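Local structure of blue-light-activated histidine kinase 2 (4R38) at residues F24-Q33 / C117-V125; I81-I91 / W102-L110. The protein senses blue light through a flavin-binding LOV domain, the part described here, and acts as a photosensitive histidine kinase involved in light-enhanced bacterial virulence. One frame throughout, in Å; residues are numbered along the deposited sequence.

Contact 1: residues F24-Q33 / C117-V125; sequences FSLTIADISQ and CRYFVGIQV. With RBF (riboflavin), chain E.
The central antiparallel strand pair of the LOV (PAS-fold) sheet joins the first strand, 25-30, to the last, 119-125, and its inner face, with Thr27, Ala29, Phe120 and Gln124, lines the C7M-C6-N5-O4 edge of the riboflavin isoalloxazine. Backbone bonds in both directions tie Thr27 to Gly122 and Ala29 to Phe120. Beside the flavin, Gln124 carries the polar contacts. Its chain bends at chi2 (82°), which brings the amide back across Ser25 and Thr27: Ser25 OG donates to Gln124 OE1 over 2.7 Å, tilted from the carbonyl plane, while Gln124 NE2 gives a nearly straight bond to Thr27 OG1 at 3.2 Å, lying in the amide plane. The same NE2 makes only weak, 3.4 Å hydrogen bonds to N5 and O4 of the flavin. Thr27 OG1 also sits 3.3 Å from flavin C6, and the flavin methyl C7M rests near Ala29 CB.

On the opposite face Ile28 and Leu26 pack obliquely against Val121. Just past strand 25-30, Ile31 CD1 reaches Phe120 CD2 at 3.5 Å. Asp30 begins a type I turn, and its OD1 accepts the backbone N of Ser32, an Asx turn, and also Ser32 OG. Asp30 OD2 is gripped side-on by Arg118 NE and NH2, the latter at 2.9 Å on the syn lone pair, with carboxylate and guanidinium planes 70° apart; Gln33 NE2 comes to it from above the carboxylate plane. Ser32 OG lies over the guanidinium face.

Five donors thus hold the Asp30 carboxylate, which probably favours its charged form. At the flavin, two partners fix the rotation of the Gln124 amide and present its NH2 to N5, consistent with the part this glutamine plays in LOV domains, where light-driven adduct formation at the nearby Cys61 protonates N5; that adduct is absent here.

Contact 2: residues I81-I91 / W102-L110; sequences IRNCEEVEETI and WNHLLMGPL. With RBF (riboflavin), chain E.
Strands 87-91 and 102-109 run antiparallel, their segment axes 168° apart and 4.6 Å at closest approach, with paired backbone bonds at Val87-Met107, Glu89-Leu105 and Ile91-Asn103. On the outer face, the extended Glu88 side chain lies alongside Leu106 and ends at the edge of the His104 ring. His104 NE2 donates to the anti lone pair of Glu88 OE2 over 2.6 Å, close to the ring plane, although ring and carboxylate planes stand 69° apart. Leu106 CD2 packs against the same oxygen.

The inner face meets the riboflavin. Met107 CG takes the position between its backbone N and carbonyl carbon (chi1 70°), and from there the extended chain runs beside Val87. Its SD comes within 3.4 Å of flavin C8, and CE touches Val87 CG1 at 3.5 Å and Ile81 CG1 at 3.7 Å, crossing Ile81 at about a right angle. Leu105 sets CD1 3.4 Å from flavin N5. Asn103 ND2 bonds chiefly to Asn93 OD1 and only weakly to flavin O4. At the far end Cys84, the C-prime residue of the Schellman motif closing helix 71-82, packs SG on Pro109 CG.

The two faces differ sharply: a short His-carboxylate bond, probably strengthened by charge, on the outside, and on the inside thioether and leucine methyls that give the isoalloxazine a largely apolar bed with a polar contact at O4.

Overall arrangement
From the N terminus, the chain lays down strand 25-30, which pairs with strand 119-128, closing contact 1 across the 83 residues between its segments. The helices and the adjoining edge strand 38-41 come in between. Contact 2 forms within that interval: helix 71-82 leads into strand 87-94, and a hairpin returns as strand 100-109, so the shorter closure sits wholly within the longer one and the two do not cross. Strands 100-109 and 119-128 are sheet neighbours, where Val121 N probably bonds to Gly108 O, and the disulfide Cys84-Cys117 joins the contacts covalently. Together they supply four of the five sheet strands, and both line the riboflavin pocket.

Contact 1: residues F24-Q33 / C117-V125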
loop_
_atom_site.group_PDB
_atom_site.type_symbol
_atom_site.label_atom_id
_atom_site.label_comp_id
_atom_site.label_asym_id
_atom_site.label_seq_id
_atom_site.Cartn_x
_atom_site.Cartn_y
_atom_site.Cartn_z
ATOM N N PHE A 24 5.895 11.131 -6.196
ATOM C CA PHE A 24 5.959 10.161 -5.137
ATOM C C PHE A 24 4.918 9.096 -5.422
ATOM O O PHE A 24 3.871 9.362 -6.019
ATOM C CB PHE A 24 5.741 10.800 -3.766
ATOM C CG PHE A 24 4.577 11.747 -3.710
ATOM C CD1 PHE A 24 3.288 11.278 -3.491
ATOM C CD2 PHE A 24 4.771 13.120 -3.844
ATOM C CE1 PHE A 24 2.200 12.165 -3.430
ATOM C CE2 PHE A 24 3.697 14.015 -3.782
ATOM C CZ PHE A 24 2.411 13.537 -3.572
ATOM N N SER A 25 5.246 7.882 -5.018
ATOM C CA SER A 25 4.371 6.715 -5.204
ATOM C C SER A 25 3.099 6.918 -4.397
ATOM O O SER A 25 3.140 7.255 -3.211
ATOM C CB SER A 25 5.103 5.451 -4.754
ATOM O OG SER A 25 4.270 4.278 -4.836
ATOM N N LEU A 26 1.961 6.761 -5.064
ATOM C CA LEU A 26 0.668 6.907 -4.422
ATOM C C LEU A 26 -0.255 5.800 -4.893
ATOM O O LEU A 26 -0.204 5.396 -6.057
ATOM C CB LEU A 26 0.085 8.275 -4.750
ATOM C CG LEU A 26 -1.226 8.650 -4.032
ATOM C CD1 LEU A 26 -1.221 10.115 -3.628
ATOM C CD2 LEU A 26 -2.411 8.322 -4.911
ATOM N N THR A 27 -1.076 5.311 -3.962
ATOM C CA THR A 27 -2.013 4.226 -4.210
ATOM C C THR A 27 -3.329 4.549 -3.521
ATOM O O THR A 27 -3.353 5.237 -2.502
ATOM C CB THR A 27 -1.508 2.910 -3.626
ATOM O OG1 THR A 27 -1.354 3.049 -2.206
ATOM C CG2 THR A 27 -0.171 2.493 -4.253
ATOM N N ILE A 28 -4.438 4.078 -4.084
ATOM C CA ILE A 28 -5.731 4.241 -3.445
ATOM C C ILE A 28 -6.374 2.866 -3.502
ATOM O O ILE A 28 -6.290 2.216 -4.538
ATOM C CB ILE A 28 -6.630 5.243 -4.183
ATOM C CG1 ILE A 28 -6.004 6.661 -4.183
ATOM C CG2 ILE A 28 -8.031 5.311 -3.572
ATOM C CD1 ILE A 28 -6.686 7.615 -5.112
ATOM N N ALA A 29 -6.987 2.440 -2.398
ATOM C CA ALA A 29 -7.659 1.137 -2.315
ATOM C C ALA A 29 -9.110 1.340 -1.948
ATOM O O ALA A 29 -9.420 2.244 -1.199
ATOM C CB ALA A 29 -7.007 0.279 -1.267
ATOM N N ASP A 30 -9.994 0.485 -2.465
ATOM C CA ASP A 30 -11.389 0.508 -2.066
ATOM C C ASP A 30 -11.520 -0.555 -0.984
ATOM O O ASP A 30 -11.591 -1.757 -1.284
ATOM C CB ASP A 30 -12.286 0.208 -3.271
ATOM C CG ASP A 30 -13.780 0.325 -2.938
ATOM O OD1 ASP A 30 -14.126 0.132 -1.752
ATOM O OD2 ASP A 30 -14.605 0.618 -3.849
ATOM N N ILE A 31 -11.466 -0.131 0.278
ATOM C CA ILE A 31 -11.436 -1.082 1.390
ATOM C C ILE A 31 -12.813 -1.622 1.758
ATOM O O ILE A 31 -12.936 -2.420 2.689
ATOM C CB ILE A 31 -10.717 -0.513 2.654
ATOM C CG1 ILE A 31 -11.469 0.662 3.261
ATOM C CG2 ILE A 31 -9.253 -0.148 2.305
ATOM C CD1 ILE A 31 -11.078 0.962 4.685
ATOM N N SER A 32 -13.830 -1.224 1.018
ATOM C CA SER A 32 -15.147 -1.793 1.230
ATOM C C SER A 32 -15.295 -3.040 0.353
ATOM O O SER A 32 -16.169 -3.860 0.595
ATOM C CB SER A 32 -16.239 -0.761 0.911
ATOM O OG SER A 32 -16.463 -0.700 -0.482
ATOM N N GLN A 33 -14.460 -3.168 -0.680
ATOM C CA GLN A 33 -14.503 -4.351 -1.554
ATOM C C GLN A 33 -13.712 -5.513 -0.985
ATOM O O GLN A 33 -12.736 -5.328 -0.266
ATOM C CB GLN A 33 -13.952 -4.051 -2.947
ATOM C CG GLN A 33 -14.857 -3.166 -3.794
ATOM C CD GLN A 33 -14.338 -3.005 -5.207
ATOM O OE1 GLN A 33 -14.103 -3.986 -5.907
ATOM N NE2 GLN A 33 -14.153 -1.762 -5.633
ATOM N N CYS A 117 -16.236 5.158 5.412
ATOM C CA CYS A 117 -14.792 4.945 5.196
ATOM C C CYS A 117 -14.444 3.941 4.098
ATOM O O CYS A 117 -13.865 2.883 4.346
ATOM C CB CYS A 117 -14.126 4.541 6.497
ATOM S SG CYS A 117 -12.318 4.369 6.359
ATOM N N ARG A 118 -14.766 4.304 2.871
ATOM C CA ARG A 118 -14.660 3.385 1.756
ATOM C C ARG A 118 -13.268 3.315 1.146
ATOM O O ARG A 118 -12.857 2.283 0.669
ATOM C CB ARG A 118 -15.661 3.813 0.686
ATOM C CG ARG A 118 -15.533 3.063 -0.601
ATOM C CD ARG A 118 -16.756 3.279 -1.477
ATOM N NE ARG A 118 -16.753 2.207 -2.440
ATOM C CZ ARG A 118 -17.666 1.247 -2.531
ATOM N NH1 ARG A 118 -18.779 1.264 -1.788
ATOM N NH2 ARG A 118 -17.487 0.312 -3.443
ATOM N N TYR A 119 -12.569 4.442 1.118
ATOM C CA TYR A 119 -11.299 4.510 0.420
ATOM C C TYR A 119 -10.141 4.824 1.352
ATOM O O TYR A 119 -10.268 5.627 2.279
ATOM C CB TYR A 119 -11.356 5.603 -0.648
ATOM C CG TYR A 119 -12.431 5.398 -1.703
ATOM C CD1 TYR A 119 -12.227 4.523 -2.776
ATOM C CD2 TYR A 119 -13.647 6.044 -1.604
ATOM C CE1 TYR A 119 -13.220 4.356 -3.750
ATOM C CE2 TYR A 119 -14.625 5.886 -2.558
ATOM C CZ TYR A 119 -14.417 5.023 -3.618
ATOM O OH TYR A 119 -15.419 4.868 -4.562
ATOM N N PHE A 120 -9.007 4.219 1.046
ATOM C CA PHE A 120 -7.775 4.459 1.786
ATOM C C PHE A 120 -6.774 4.917 0.759
ATOM O O PHE A 120 -6.739 4.399 -0.350
ATOM C CB PHE A 120 -7.290 3.184 2.470
ATOM C CG PHE A 120 -7.362 3.223 3.978
ATOM C CD1 PHE A 120 -6.223 3.046 4.740
ATOM C CD2 PHE A 120 -8.566 3.418 4.623
ATOM C CE1 PHE A 120 -6.287 3.093 6.117
ATOM C CE2 PHE A 120 -8.627 3.468 6.013
ATOM C CZ PHE A 120 -7.494 3.293 6.745
ATOM N N VAL A 121 -5.951 5.885 1.145
ATOM C CA VAL A 121 -4.854 6.342 0.318
ATOM C C VAL A 121 -3.572 6.098 1.070
ATOM O O VAL A 121 -3.542 6.182 2.304
ATOM C CB VAL A 121 -4.973 7.875 -0.028
ATOM C CG1 VAL A 121 -4.964 8.744 1.227
ATOM C CG2 VAL A 121 -3.854 8.315 -0.978
ATOM N N GLY A 122 -2.523 5.764 0.322
ATOM C CA GLY A 122 -1.208 5.500 0.882
ATOM C C GLY A 122 -0.112 6.071 -0.010
ATOM O O GLY A 122 -0.254 6.107 -1.237
ATOM N N ILE A 123 0.963 6.557 0.605
ATOM C CA ILE A 123 2.178 6.838 -0.146
ATOM C C ILE A 123 3.263 5.899 0.328
ATOM O O ILE A 123 3.249 5.439 1.482
ATOM C CB ILE A 123 2.654 8.299 -0.024
ATOM C CG1 ILE A 123 2.947 8.643 1.434
ATOM C CG2 ILE A 123 1.613 9.213 -0.637
ATOM C CD1 ILE A 123 3.579 10.004 1.595
ATOM N N GLN A 124 4.160 5.570 -0.600
ATOM C CA GLN A 124 5.265 4.681 -0.356
ATOM C C GLN A 124 6.554 5.409 -0.642
ATOM O O GLN A 124 6.711 6.015 -1.705
ATOM C CB GLN A 124 5.212 3.489 -1.292
ATOM C CG GLN A 124 4.031 2.618 -1.076
ATOM C CD GLN A 124 2.764 3.088 -1.742
ATOM O OE1 GLN A 124 2.776 3.922 -2.645
ATOM N NE2 GLN A 124 1.639 2.525 -1.301
ATOM N N VAL A 125 7.473 5.311 0.305
ATOM C CA VAL A 125 8.803 5.879 0.158
ATOM C C VAL A 125 9.828 4.757 0.263
ATOM O O VAL A 125 9.909 4.061 1.278
ATOM C CB VAL A 125 9.099 6.906 1.259
ATOM C CG1 VAL A 125 10.501 7.501 1.064
ATOM C CG2 VAL A 125 8.049 7.995 1.269
HETATM N N1 RBF E . 1.484 -3.140 2.083
HETATM C C2 RBF E . 2.750 -3.286 1.614
HETATM O O2 RBF E . 3.408 -4.257 1.936
HETATM N N3 RBF E . 3.275 -2.329 0.790
HETATM C C4 RBF E . 2.545 -1.282 0.345
HETATM O O4 RBF E . 3.047 -0.422 -0.415
HETATM C C4A RBF E . 1.197 -1.138 0.758
HETATM N N5 RBF E . 0.386 -0.140 0.321
HETATM C C5A RBF E . -0.890 -0.058 0.736
HETATM C C6 RBF E . -1.757 0.987 0.310
HETATM C C7 RBF E . -3.084 1.059 0.729
HETATM C C7M RBF E . -3.924 2.248 0.197
HETATM C C8 RBF E . -3.576 0.099 1.612
HETATM C C8M RBF E . -5.005 0.087 2.158
HETATM C C9 RBF E . -2.756 -0.906 2.045
HETATM C C9A RBF E . -1.395 -1.019 1.634
HETATM N N10 RBF E . -0.616 -2.075 2.074
HETATM C C10 RBF E . 0.702 -2.149 1.648
HETATM C "C1'" RBF E . -1.067 -3.054 3.065
HETATM C "C2'" RBF E . -1.674 -4.351 2.541
HETATM O "O2'" RBF E . -2.435 -4.052 1.443
HETATM C "C3'" RBF E . -2.529 -4.976 3.639
HETATM O "O3'" RBF E . -3.609 -4.136 3.935
HETATM C "C4'" RBF E . -1.734 -5.196 4.924
HETATM O "O4'" RBF E . -0.643 -6.053 4.707
HETATM C "C5'" RBF E . -2.621 -5.785 6.013
HETATM O "O5'" RBF E . -3.177 -7.014 5.578
HETATM O O HOH W 1 7.590 7.638 -3.499
#

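Contact 2: residues I81-I91 / W102-L110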
loop_
_atom_site.group_PDB
_atom_site.type_symbol
_atom_site.label_atom_id
_atom_site.label_comp_id
_atom_site.label_asym_id
_atom_site.label_seq_id
_atom_site.Cartn_x
_atom_site.Cartn_y
_atom_site.Cartn_z
ATOM N N ILE A 81 -6.629 -0.318 9.082
ATOM C CA ILE A 81 -7.668 -0.442 8.052
ATOM C C ILE A 81 -9.036 -0.783 8.657
ATOM O O ILE A 81 -10.032 -0.164 8.301
ATOM C CB ILE A 81 -7.276 -1.450 6.966
ATOM C CG1 ILE A 81 -6.159 -0.857 6.099
ATOM C CG2 ILE A 81 -8.474 -1.829 6.097
ATOM C CD1 ILE A 81 -5.419 -1.884 5.262
ATOM N N ARG A 82 -9.080 -1.721 9.585
ATOM C CA ARG A 82 -10.337 -2.125 10.219
ATOM C C ARG A 82 -10.975 -0.984 11.022
ATOM O O ARG A 82 -12.201 -0.884 11.110
ATOM C CB ARG A 82 -10.121 -3.339 11.141
ATOM C CG ARG A 82 -9.663 -4.642 10.441
ATOM C CD ARG A 82 -9.809 -5.891 11.331
ATOM N NE ARG A 82 -8.924 -5.833 12.490
ATOM C CZ ARG A 82 -7.663 -6.245 12.533
ATOM N NH1 ARG A 82 -7.077 -6.827 11.490
ATOM N NH2 ARG A 82 -6.975 -6.084 13.651
ATOM N N ASN A 83 -10.140 -0.116 11.594
ATOM C CA ASN A 83 -10.604 0.986 12.446
ATOM C C ASN A 83 -10.566 2.339 11.762
ATOM O O ASN A 83 -10.680 3.392 12.424
ATOM C CB ASN A 83 -9.762 1.040 13.727
ATOM C CG ASN A 83 -10.021 -0.135 14.629
ATOM O OD1 ASN A 83 -11.026 -0.174 15.336
ATOM N ND2 ASN A 83 -9.119 -1.113 14.605
ATOM N N CYS A 84 -10.422 2.305 10.436
ATOM C CA CYS A 84 -10.373 3.505 9.596
ATOM C C CYS A 84 -9.453 4.599 10.178
ATOM O O CYS A 84 -9.837 5.772 10.281
ATOM C CB CYS A 84 -11.790 4.007 9.345
ATOM S SG CYS A 84 -11.866 5.339 8.106
ATOM N N GLU A 85 -8.230 4.194 10.527
ATOM C CA GLU A 85 -7.228 5.057 11.180
ATOM C C GLU A 85 -6.014 5.306 10.291
ATOM O O GLU A 85 -5.669 4.491 9.437
ATOM C CB GLU A 85 -6.704 4.410 12.462
ATOM C CG GLU A 85 -7.701 4.226 13.592
ATOM C CD GLU A 85 -7.091 3.482 14.789
ATOM O OE1 GLU A 85 -6.002 2.867 14.645
ATOM O OE2 GLU A 85 -7.710 3.509 15.877
ATOM N N GLU A 86 -5.355 6.445 10.500
ATOM C CA GLU A 86 -4.095 6.700 9.828
ATOM C C GLU A 86 -3.037 5.792 10.438
ATOM O O GLU A 86 -3.100 5.474 11.623
ATOM C CB GLU A 86 -3.657 8.169 10.021
ATOM C CG GLU A 86 -4.594 9.218 9.499
ATOM C CD GLU A 86 -4.032 10.622 9.724
ATOM O OE1 GLU A 86 -3.098 10.754 10.551
ATOM O OE2 GLU A 86 -4.506 11.579 9.070
ATOM N N VAL A 87 -2.058 5.384 9.639
ATOM C CA VAL A 87 -0.964 4.595 10.144
ATOM C C VAL A 87 0.302 4.814 9.322
ATOM O O VAL A 87 0.246 5.114 8.134
ATOM C CB VAL A 87 -1.336 3.078 10.109
ATOM C CG1 VAL A 87 -1.497 2.600 8.674
ATOM C CG2 VAL A 87 -0.327 2.237 10.859
ATOM N N GLU A 88 1.438 4.650 9.984
ATOM C CA GLU A 88 2.737 4.762 9.355
ATOM C C GLU A 88 3.583 3.565 9.832
ATOM O O GLU A 88 3.637 3.292 11.023
ATOM C CB GLU A 88 3.323 6.122 9.756
ATOM C CG GLU A 88 4.711 6.426 9.278
ATOM C CD GLU A 88 5.038 7.914 9.441
ATOM O OE1 GLU A 88 4.396 8.585 10.279
ATOM O OE2 GLU A 88 5.925 8.411 8.726
ATOM N N GLU A 89 4.191 2.830 8.894
ATOM C CA GLU A 89 5.016 1.653 9.179
ATOM C C GLU A 89 6.102 1.522 8.117
ATOM O O GLU A 89 5.861 1.797 6.943
ATOM C CB GLU A 89 4.194 0.350 9.132
ATOM C CG GLU A 89 3.177 0.158 10.238
ATOM C CD GLU A 89 3.814 -0.077 11.594
ATOM O OE1 GLU A 89 4.931 -0.649 11.651
ATOM O OE2 GLU A 89 3.185 0.315 12.603
ATOM N N THR A 90 7.287 1.070 8.527
ATOM C CA THR A 90 8.322 0.670 7.582
ATOM C C THR A 90 8.315 -0.854 7.446
ATOM O O THR A 90 8.548 -1.562 8.416
ATOM C CB THR A 90 9.688 1.170 8.036
ATOM O OG1 THR A 90 9.626 2.595 8.199
ATOM C CG2 THR A 90 10.766 0.821 7.016
ATOM N N ILE A 91 8.055 -1.339 6.235
ATOM C CA ILE A 91 7.776 -2.757 6.000
ATOM C C ILE A 91 8.669 -3.280 4.859
ATOM O O ILE A 91 8.972 -2.562 3.906
ATOM C CB ILE A 91 6.274 -2.939 5.683
ATOM C CG1 ILE A 91 5.864 -4.405 5.743
ATOM C CG2 ILE A 91 5.917 -2.271 4.335
ATOM C CD1 ILE A 91 4.355 -4.618 5.662
ATOM N N TRP A 102 13.121 -1.683 1.810
ATOM C CA TRP A 102 12.319 -1.136 2.891
ATOM C C TRP A 102 11.355 -0.068 2.349
ATOM O O TRP A 102 11.740 0.858 1.635
ATOM C CB TRP A 102 13.211 -0.581 4.010
ATOM C CG TRP A 102 13.918 -1.667 4.793
ATOM C CD1 TRP A 102 15.242 -2.013 4.715
ATOM C CD2 TRP A 102 13.329 -2.563 5.750
ATOM N NE1 TRP A 102 15.513 -3.055 5.570
ATOM C CE2 TRP A 102 14.358 -3.409 6.220
ATOM C CE3 TRP A 102 12.038 -2.717 6.267
ATOM C CZ2 TRP A 102 14.131 -4.402 7.173
ATOM C CZ3 TRP A 102 11.814 -3.706 7.214
ATOM C CH2 TRP A 102 12.855 -4.531 7.661
ATOM N N ASN A 103 10.079 -0.243 2.660
ATOM C CA ASN A 103 9.039 0.638 2.177
ATOM C C ASN A 103 8.466 1.346 3.384
ATOM O O ASN A 103 7.910 0.710 4.279
ATOM C CB ASN A 103 7.968 -0.202 1.479
ATOM C CG ASN A 103 6.834 0.630 0.874
ATOM O OD1 ASN A 103 6.659 1.845 1.146
ATOM N ND2 ASN A 103 6.059 -0.012 0.032
ATOM N N HIS A 104 8.650 2.663 3.433
ATOM C CA HIS A 104 8.047 3.476 4.474
ATOM C C HIS A 104 6.689 3.883 3.955
ATOM O O HIS A 104 6.568 4.734 3.085
ATOM C CB HIS A 104 8.906 4.706 4.769
ATOM C CG HIS A 104 8.452 5.493 5.960
ATOM N ND1 HIS A 104 9.297 5.844 6.989
ATOM C CD2 HIS A 104 7.242 6.017 6.268
ATOM C CE1 HIS A 104 8.620 6.527 7.897
ATOM N NE2 HIS A 104 7.373 6.648 7.482
ATOM N N LEU A 105 5.667 3.246 4.501
ATOM C CA LEU A 105 4.304 3.421 4.056
ATOM C C LEU A 105 3.569 4.347 5.024
ATOM O O LEU A 105 3.666 4.191 6.242
ATOM C CB LEU A 105 3.630 2.039 4.017
ATOM C CG LEU A 105 2.153 1.914 3.664
ATOM C CD1 LEU A 105 1.832 2.308 2.229
ATOM C CD2 LEU A 105 1.713 0.463 3.916
ATOM N N LEU A 106 2.871 5.330 4.481
ATOM C CA LEU A 106 1.974 6.180 5.249
ATOM C C LEU A 106 0.624 6.082 4.596
ATOM O O LEU A 106 0.487 6.394 3.419
ATOM C CB LEU A 106 2.400 7.651 5.221
ATOM C CG LEU A 106 3.740 7.954 5.843
ATOM C CD1 LEU A 106 4.828 7.801 4.803
ATOM C CD2 LEU A 106 3.715 9.374 6.381
ATOM N N MET A 107 -0.391 5.694 5.347
ATOM C CA MET A 107 -1.697 5.601 4.740
ATOM C C MET A 107 -2.795 5.918 5.726
ATOM O O MET A 107 -2.567 6.079 6.920
ATOM C CB MET A 107 -1.880 4.205 4.131
ATOM C CG MET A 107 -2.015 3.146 5.165
ATOM S SD MET A 107 -2.390 1.509 4.522
ATOM C CE MET A 107 -2.724 0.589 6.020
ATOM N N GLY A 108 -3.990 6.077 5.183
ATOM C CA GLY A 108 -5.145 6.409 5.975
ATOM C C GLY A 108 -6.351 6.679 5.097
ATOM O O GLY A 108 -6.290 6.563 3.874
ATOM N N PRO A 109 -7.464 7.026 5.733
ATOM C CA PRO A 109 -8.699 7.318 5.008
ATOM C C PRO A 109 -8.468 8.436 4.004
ATOM O O PRO A 109 -7.830 9.457 4.328
ATOM C CB PRO A 109 -9.646 7.800 6.108
ATOM C CG PRO A 109 -9.116 7.203 7.351
ATOM C CD PRO A 109 -7.629 7.184 7.187
ATOM N N LEU A 110 -8.958 8.221 2.788
ATOM C CA LEU A 110 -8.967 9.255 1.753
ATOM C C LEU A 110 -9.845 10.430 2.138
ATOM O O LEU A 110 -9.536 11.570 1.803
ATOM C CB LEU A 110 -9.474 8.666 0.431
ATOM C CG LEU A 110 -9.493 9.575 -0.796
ATOM C CD1 LEU A 110 -8.098 10.091 -1.119
ATOM C CD2 LEU A 110 -10.076 8.805 -1.979
HETATM N N1 RBF E . 1.484 -3.140 2.083
HETATM C C2 RBF E . 2.750 -3.286 1.614
HETATM O O2 RBF E . 3.408 -4.257 1.936
HETATM N N3 RBF E . 3.275 -2.329 0.790
HETATM C C4 RBF E . 2.545 -1.282 0.345
HETATM O O4 RBF E . 3.047 -0.422 -0.415
HETATM C C4A RBF E . 1.197 -1.138 0.758
HETATM N N5 RBF E . 0.386 -0.140 0.321
HETATM C C5A RBF E . -0.890 -0.058 0.736
HETATM C C6 RBF E . -1.757 0.987 0.310
HETATM C C7 RBF E . -3.084 1.059 0.729
HETATM C C7M RBF E . -3.924 2.248 0.197
HETATM C C8 RBF E . -3.576 0.099 1.612
HETATM C C8M RBF E . -5.005 0.087 2.158
HETATM C C9 RBF E . -2.756 -0.906 2.045
HETATM C C9A RBF E . -1.395 -1.019 1.634
HETATM N N10 RBF E . -0.616 -2.075 2.074
HETATM C C10 RBF E . 0.702 -2.149 1.648
HETATM C "C1'" RBF E . -1.067 -3.054 3.065
HETATM C "C2'" RBF E . -1.674 -4.351 2.541
HETATM O "O2'" RBF E . -2.435 -4.052 1.443
HETATM C "C3'" RBF E . -2.529 -4.976 3.639
HETATM O "O3'" RBF E . -3.609 -4.136 3.935
HETATM C "C4'" RBF E . -1.734 -5.196 4.924
HETATM O "O4'" RBF E . -0.643 -6.053 4.707
HETATM C "C5'" RBF E . -2.621 -5.785 6.013
HETATM O "O5'" RBF E . -3.177 -7.014 5.578
#